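Local coordinates for protein aminotransferase (Neisseria meningitidis Z2491, PDB 3JTX) that probably transfers amino groups between amino acids and keto acids, using pyridoxal 5'-phosphate held as a Schiff base on a lysine, at residues G118-Y130 / T137-C149. Sequence-based numbering, arbitrary orientation.
Sequences GIKPAIVSPNPFY and TLLGGGEIHFANC
Asn127 ND2 donates two bonds: one across the contact to Asn148 OD1 at 3.0 Å, the other outside it to Arg361 O. The two asparagine side chains lie side by side and point the same way, their amide planes turned 44° apart. Asn148 ND2 goes on to Thr363 OG1, so both amides tie the strand ends to the 361-363 loop. The CB atoms of Asn127 and Phe146 also touch, at 3.7 Å. With CG anti to the carbonyl carbon (chi1 -67°), the Phe146 ring swings toward Phe129. There its CE1 lies 3.6 Å from Phe129 CD1, the planes inclined by 38°. Pro126 O sits at the edge of the Phe146 ring, in its plane. Near the other end, Thr137 OG1 rests 3.5 Å from Ile123 CD1, so the end of the helix packs on the strand it follows. Thr137 OG1 itself bonds Tyr133 O.

On the other face, the methyl of Ala122 meets His145 CD2 at 3.8 Å. His145 NE2 donates to Glu143 OE1 at 2.6 Å, in the plane of the imidazole. Glu143 OE1 also pairs with Arg168. Within the sheet the two strands are joined by parallel backbone hydrogen bonds, such as Ser125 N to His145 O at 2.8 Å. Strands 122-127 and 143-148, with helix 131-139, form a beta-alpha-beta unit at one margin of the large sheet. Arg168 and the imidazole N-H would together probably favour a charged Glu143 carboxylate, while the asparagine amides join the margin to a loop far along the chain without net charge.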
# COMPACT_ATOMS: atom_id res chain seq x y z
N GLY A 118 26.22 10.31 10.54
CA GLY A 118 26.99 9.25 9.90
C GLY A 118 26.85 7.90 10.59
O GLY A 118 27.45 6.91 10.16
N ILE A 119 26.04 7.85 11.65
CA ILE A 119 25.93 6.65 12.48
C ILE A 119 24.79 5.74 11.98
O ILE A 119 23.63 6.18 11.88
CB ILE A 119 25.75 7.02 13.99
CG1 ILE A 119 25.96 5.79 14.88
CG2 ILE A 119 24.40 7.71 14.25
CD1 ILE A 119 27.40 5.23 14.87
N LYS A 120 25.11 4.49 11.65
CA LYS A 120 24.11 3.59 11.04
C LYS A 120 23.10 3.08 12.08
O LYS A 120 23.49 2.43 13.06
CB LYS A 120 24.78 2.42 10.33
CG LYS A 120 23.89 1.76 9.29
CD LYS A 120 24.71 0.92 8.33
CE LYS A 120 23.85 0.26 7.28
NZ LYS A 120 24.70 -0.44 6.26
N PRO A 121 21.81 3.37 11.88
CA PRO A 121 20.82 2.95 12.87
C PRO A 121 20.58 1.45 12.84
O PRO A 121 20.67 0.83 11.77
CB PRO A 121 19.57 3.73 12.46
CG PRO A 121 19.71 3.89 10.99
CD PRO A 121 21.17 3.99 10.70
N ALA A 122 20.27 0.88 14.00
CA ALA A 122 20.04 -0.54 14.16
C ALA A 122 18.57 -0.85 14.46
O ALA A 122 17.85 -0.07 15.10
CB ALA A 122 20.93 -1.09 15.27
N ILE A 123 18.14 -2.01 14.00
CA ILE A 123 16.86 -2.61 14.43
C ILE A 123 17.16 -4.00 14.94
O ILE A 123 18.04 -4.70 14.38
CB ILE A 123 15.84 -2.63 13.29
CG1 ILE A 123 15.34 -1.19 13.04
CG2 ILE A 123 14.69 -3.59 13.58
CD1 ILE A 123 14.32 -1.06 11.94
N VAL A 124 16.48 -4.42 16.01
CA VAL A 124 16.67 -5.75 16.57
C VAL A 124 15.45 -6.63 16.27
O VAL A 124 14.32 -6.19 16.47
CB VAL A 124 16.92 -5.72 18.09
CG1 VAL A 124 17.02 -7.16 18.64
CG2 VAL A 124 18.20 -4.96 18.43
N SER A 125 15.70 -7.85 15.79
CA SER A 125 14.67 -8.82 15.41
C SER A 125 14.87 -10.14 16.15
O SER A 125 16.00 -10.49 16.47
CB SER A 125 14.74 -9.11 13.90
OG SER A 125 13.93 -10.22 13.51
N PRO A 126 13.78 -10.89 16.39
CA PRO A 126 13.99 -12.25 16.85
C PRO A 126 14.68 -13.07 15.76
O PRO A 126 14.69 -12.66 14.58
CB PRO A 126 12.57 -12.76 17.10
CG PRO A 126 11.74 -11.96 16.15
CD PRO A 126 12.35 -10.60 16.21
N ASN A 127 15.26 -14.20 16.16
CA ASN A 127 15.91 -15.14 15.23
C ASN A 127 15.66 -16.56 15.75
O ASN A 127 16.14 -16.90 16.83
CB ASN A 127 17.39 -14.84 15.15
CG ASN A 127 18.08 -15.51 13.98
OD1 ASN A 127 17.48 -15.73 12.92
ND2 ASN A 127 19.38 -15.80 14.15
N PRO A 128 14.88 -17.38 14.99
CA PRO A 128 14.30 -17.17 13.66
C PRO A 128 13.40 -15.94 13.52
O PRO A 128 12.75 -15.51 14.49
CB PRO A 128 13.50 -18.46 13.41
CG PRO A 128 14.10 -19.46 14.28
CD PRO A 128 14.53 -18.71 15.52
N PHE A 129 13.36 -15.39 12.30
CA PHE A 129 12.67 -14.12 12.03
C PHE A 129 11.62 -14.25 10.94
O PHE A 129 11.56 -15.24 10.22
CB PHE A 129 13.70 -13.03 11.67
CG PHE A 129 14.47 -13.29 10.40
CD1 PHE A 129 15.63 -14.07 10.42
CD2 PHE A 129 14.07 -12.73 9.19
CE1 PHE A 129 16.34 -14.31 9.26
CE2 PHE A 129 14.79 -12.95 8.03
CZ PHE A 129 15.93 -13.76 8.06
N TYR A 130 10.76 -13.24 10.84
CA TYR A 130 9.82 -13.11 9.74
C TYR A 130 10.45 -12.20 8.71
O TYR A 130 10.94 -11.11 9.03
CB TYR A 130 8.49 -12.52 10.24
CG TYR A 130 7.40 -12.32 9.20
CD1 TYR A 130 6.90 -13.38 8.45
CD2 TYR A 130 6.81 -11.07 9.02
CE1 TYR A 130 5.85 -13.19 7.53
CE2 TYR A 130 5.77 -10.87 8.10
CZ TYR A 130 5.30 -11.92 7.35
OH TYR A 130 4.27 -11.69 6.44
N THR A 137 14.11 -3.36 7.26
CA THR A 137 15.28 -2.76 7.87
C THR A 137 16.35 -2.45 6.83
O THR A 137 16.80 -1.31 6.74
CB THR A 137 15.84 -3.68 8.97
OG1 THR A 137 14.83 -3.87 9.98
CG2 THR A 137 17.13 -3.07 9.59
N LEU A 138 16.71 -3.44 6.01
CA LEU A 138 17.80 -3.27 5.03
C LEU A 138 17.41 -2.28 3.93
O LEU A 138 18.19 -1.39 3.59
CB LEU A 138 18.23 -4.63 4.45
CG LEU A 138 18.92 -5.58 5.46
CD1 LEU A 138 19.32 -6.91 4.83
CD2 LEU A 138 20.14 -4.92 6.13
N LEU A 139 16.19 -2.39 3.41
CA LEU A 139 15.74 -1.42 2.41
C LEU A 139 15.62 -0.01 2.99
O LEU A 139 15.78 0.95 2.25
CB LEU A 139 14.44 -1.85 1.73
CG LEU A 139 14.60 -3.06 0.81
CD1 LEU A 139 13.24 -3.71 0.55
CD2 LEU A 139 15.31 -2.66 -0.50
N GLY A 140 15.38 0.12 4.29
CA GLY A 140 15.39 1.42 4.95
C GLY A 140 16.76 1.99 5.32
O GLY A 140 16.83 3.06 5.92
N GLY A 141 17.83 1.29 4.98
CA GLY A 141 19.19 1.75 5.30
C GLY A 141 19.64 1.45 6.72
O GLY A 141 20.64 2.00 7.18
N GLY A 142 18.92 0.58 7.42
CA GLY A 142 19.27 0.20 8.77
C GLY A 142 20.09 -1.07 8.79
O GLY A 142 20.21 -1.77 7.79
N GLU A 143 20.65 -1.36 9.96
CA GLU A 143 21.44 -2.55 10.20
C GLU A 143 20.56 -3.50 11.01
O GLU A 143 20.00 -3.09 12.04
CB GLU A 143 22.65 -2.12 11.01
CG GLU A 143 23.81 -3.01 10.98
CD GLU A 143 24.99 -2.38 11.69
OE1 GLU A 143 24.94 -2.24 12.93
OE2 GLU A 143 25.96 -1.99 11.01
N ILE A 144 20.39 -4.74 10.56
CA ILE A 144 19.57 -5.70 11.31
C ILE A 144 20.42 -6.53 12.26
O ILE A 144 21.49 -7.03 11.89
CB ILE A 144 18.69 -6.59 10.39
CG1 ILE A 144 17.74 -7.44 11.27
CG2 ILE A 144 19.56 -7.48 9.47
CD1 ILE A 144 16.41 -7.77 10.64
N HIS A 145 19.95 -6.65 13.51
CA HIS A 145 20.62 -7.41 14.53
C HIS A 145 19.64 -8.40 15.12
O HIS A 145 18.44 -8.15 15.15
CB HIS A 145 21.20 -6.47 15.59
CG HIS A 145 22.34 -5.65 15.09
ND1 HIS A 145 23.66 -5.98 15.31
CD2 HIS A 145 22.37 -4.52 14.34
CE1 HIS A 145 24.45 -5.09 14.75
NE2 HIS A 145 23.69 -4.19 14.15
N PHE A 146 20.15 -9.55 15.56
CA PHE A 146 19.31 -10.70 15.89
C PHE A 146 19.43 -11.14 17.34
O PHE A 146 20.53 -11.35 17.85
CB PHE A 146 19.65 -11.86 14.93
CG PHE A 146 19.25 -11.58 13.50
CD1 PHE A 146 17.91 -11.60 13.13
CD2 PHE A 146 20.21 -11.30 12.54
CE1 PHE A 146 17.54 -11.33 11.82
CE2 PHE A 146 19.84 -11.02 11.24
CZ PHE A 146 18.51 -11.06 10.86
N ALA A 147 18.28 -11.23 18.02
CA ALA A 147 18.17 -11.81 19.35
C ALA A 147 17.66 -13.25 19.19
O ALA A 147 16.49 -13.46 18.85
CB ALA A 147 17.21 -11.00 20.22
N ASN A 148 18.54 -14.23 19.41
CA ASN A 148 18.22 -15.64 19.20
C ASN A 148 17.19 -16.17 20.17
O ASN A 148 17.13 -15.73 21.32
CB ASN A 148 19.48 -16.53 19.28
CG ASN A 148 20.40 -16.34 18.10
OD1 ASN A 148 20.06 -15.73 17.09
ND2 ASN A 148 21.61 -16.86 18.25
N CYS A 149 16.38 -17.11 19.67
CA CYS A 149 15.26 -17.69 20.42
C CYS A 149 15.46 -19.20 20.61
O CYS A 149 14.92 -20.01 19.85
CB CYS A 149 13.97 -17.42 19.65
SG CYS A 149 13.65 -15.67 19.45